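Type 3 secretion system chaperone PscE (Pseudomonas aeruginosa, PDB 2UWJ) acts as a cytoplasmic chaperone of the type III secretion system, working with PscG to keep the needle protein PscF from polymerising prematurely. Local coordinates at residues R36-G41 and E45-L50. Residues are numbered along the deposited sequence; the frame is centred on the assembly and turned at random.
Sequences RELARG and ERFQFL. Unlike the reference sequence in segment 45-50: R46 (reference His).
L38 lays its CD2 methyl obliquely against the ring of F47, 3.4 Å from CD1 of that ring, the two side chains set roughly perpendicular. L38 CG sits 3.8 Å from L50 CB, and here the two leucine side chains run antiparallel alongside each other. L50 then carries the apolar contact on to E37: its CD1 lies 3.6 Å from E37 CG, set across the methylene stem of the acid. With CG anti to the backbone N (chi1 -175°) and the rest of the chain extended, E37 reaches across to R46, where OE1 takes a 2.7 Å salt-bridging hydrogen bond from NE. That bond is bent, 136° at the hydrogen; it lies in the guanidinium plane but meets the carboxylate from above its own plane. L50 CD2 lies over one face of that guanidinium, offset toward its rim, and R46 NH1 stands over the rim of the F49 ring. F49 and Q48 also pack on R34 of the PscG chain. G41, the first residue beyond helix 18-40, has positive phi and begins the short turn into helix 44-68. An apolar seam flanked by a salt bridge thus joins the helices at the closed end of an antiparallel helical hairpin.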
loop_
_atom_site.group_PDB
_atom_site.type_symbol
_atom_site.label_atom_id
_atom_site.label_comp_id
_atom_site.label_asym_id
_atom_site.label_seq_id
_atom_site.Cartn_x
_atom_site.Cartn_y
_atom_site.Cartn_z
ATOM N N ARG A 36 33.296 2.871 4.603
ATOM C CA ARG A 36 34.506 3.233 3.854
ATOM C C ARG A 36 34.703 4.754 3.906
ATOM O O ARG A 36 35.801 5.235 4.193
ATOM C CB ARG A 36 34.421 2.757 2.393
ATOM C CG ARG A 36 34.484 1.240 2.233
ATOM C CD ARG A 36 34.766 0.838 0.758
ATOM N NE ARG A 36 33.746 1.354 -0.158
ATOM C CZ ARG A 36 32.633 0.700 -0.491
ATOM N NH1 ARG A 36 32.399 -0.508 0.003
ATOM N NH2 ARG A 36 31.737 1.274 -1.293
ATOM N N GLU A 37 33.653 5.529 3.672
ATOM C CA GLU A 37 33.800 6.976 3.714
ATOM C C GLU A 37 34.168 7.497 5.133
ATOM O O GLU A 37 34.924 8.465 5.277
ATOM C CB GLU A 37 32.546 7.687 3.165
ATOM C CG GLU A 37 32.758 9.193 3.096
ATOM C CD GLU A 37 31.596 9.979 2.529
ATOM O OE1 GLU A 37 31.612 11.239 2.627
ATOM O OE2 GLU A 37 30.666 9.366 1.985
ATOM N N LEU A 38 33.659 6.844 6.170
ATOM C CA LEU A 38 33.956 7.237 7.530
ATOM C C LEU A 38 35.440 6.987 7.772
ATOM O O LEU A 38 36.118 7.786 8.419
ATOM C CB LEU A 38 33.141 6.396 8.530
ATOM C CG LEU A 38 31.770 7.054 8.852
ATOM C CD1 LEU A 38 30.852 5.938 9.364
ATOM C CD2 LEU A 38 31.927 8.254 9.844
ATOM N N ALA A 39 35.929 5.863 7.263
ATOM C CA ALA A 39 37.327 5.469 7.426
ATOM C C ALA A 39 38.288 6.462 6.751
ATOM O O ALA A 39 39.401 6.658 7.219
ATOM C CB ALA A 39 37.535 4.062 6.879
ATOM N N ARG A 40 37.870 7.098 5.666
ATOM C CA ARG A 40 38.747 8.069 5.012
ATOM C C ARG A 40 38.897 9.331 5.844
ATOM O O ARG A 40 39.853 10.074 5.637
ATOM C CB ARG A 40 38.226 8.436 3.627
ATOM C CG ARG A 40 38.374 7.316 2.623
ATOM C CD ARG A 40 38.058 7.827 1.221
ATOM N NE ARG A 40 37.510 9.176 1.307
ATOM C CZ ARG A 40 36.328 9.544 0.809
ATOM N NH1 ARG A 40 35.557 8.647 0.169
ATOM N NH2 ARG A 40 35.920 10.812 0.963
ATOM N N GLY A 41 37.951 9.609 6.757
ATOM C CA GLY A 41 38.088 10.780 7.604
ATOM C C GLY A 41 36.963 11.808 7.792
ATOM O O GLY A 41 36.757 12.341 8.876
ATOM N N GLU A 45 30.982 17.701 10.398
ATOM C CA GLU A 45 29.575 17.767 10.038
ATOM C C GLU A 45 29.224 16.480 9.275
ATOM O O GLU A 45 28.246 15.804 9.601
ATOM C CB GLU A 45 29.316 18.998 9.154
ATOM C CG GLU A 45 27.848 19.335 8.920
ATOM C CD GLU A 45 27.651 20.513 7.945
ATOM O OE1 GLU A 45 28.294 21.577 8.126
ATOM O OE2 GLU A 45 26.833 20.370 7.016
ATOM N N ARG A 46 30.069 16.108 8.310
ATOM C CA ARG A 46 29.839 14.931 7.484
ATOM C C ARG A 46 29.956 13.687 8.339
ATOM O O ARG A 46 29.299 12.674 8.094
ATOM C CB ARG A 46 30.879 14.874 6.357
ATOM C CG ARG A 46 30.335 14.601 4.951
ATOM C CD ARG A 46 30.335 13.119 4.636
ATOM N NE ARG A 46 29.529 12.707 3.482
ATOM C CZ ARG A 46 28.238 12.991 3.299
ATOM N NH1 ARG A 46 27.565 13.729 4.179
ATOM N NH2 ARG A 46 27.589 12.467 2.267
ATOM N N PHE A 47 30.818 13.759 9.336
ATOM C CA PHE A 47 31.032 12.600 10.189
ATOM C C PHE A 47 29.774 12.268 11.017
ATOM O O PHE A 47 29.426 11.112 11.173
ATOM C CB PHE A 47 32.176 12.865 11.141
ATOM C CG PHE A 47 32.370 11.780 12.161
ATOM C CD1 PHE A 47 33.165 10.684 11.878
ATOM C CD2 PHE A 47 31.722 11.852 13.398
ATOM C CE1 PHE A 47 33.326 9.657 12.814
ATOM C CE2 PHE A 47 31.868 10.854 14.330
ATOM C CZ PHE A 47 32.683 9.743 14.033
ATOM N N GLN A 48 29.145 13.294 11.574
ATOM C CA GLN A 48 27.940 13.090 12.388
ATOM C C GLN A 48 26.828 12.579 11.435
ATOM O O GLN A 48 26.051 11.696 11.767
ATOM C CB GLN A 48 27.525 14.415 13.058
ATOM C CG GLN A 48 26.051 14.528 13.468
ATOM C CD GLN A 48 25.618 13.574 14.621
ATOM O OE1 GLN A 48 26.430 13.210 15.489
ATOM N NE2 GLN A 48 24.320 13.200 14.644
ATOM N N PHE A 49 26.791 13.130 10.240
ATOM C CA PHE A 49 25.814 12.725 9.207
ATOM C C PHE A 49 26.023 11.252 8.820
ATOM O O PHE A 49 25.070 10.459 8.822
ATOM C CB PHE A 49 26.018 13.670 8.025
ATOM C CG PHE A 49 25.125 13.448 6.856
ATOM C CD1 PHE A 49 25.385 12.435 5.941
ATOM C CD2 PHE A 49 24.123 14.392 6.551
ATOM C CE1 PHE A 49 24.670 12.374 4.716
ATOM C CE2 PHE A 49 23.400 14.343 5.333
ATOM C CZ PHE A 49 23.679 13.336 4.416
ATOM N N LEU A 50 27.269 10.872 8.500
ATOM C CA LEU A 50 27.566 9.506 8.136
ATOM C C LEU A 50 27.292 8.510 9.261
ATOM O O LEU A 50 26.871 7.372 9.016
ATOM C CB LEU A 50 29.038 9.364 7.716
ATOM C CG LEU A 50 29.467 10.043 6.399
ATOM C CD1 LEU A 50 31.050 9.921 6.205
ATOM C CD2 LEU A 50 28.733 9.381 5.239
#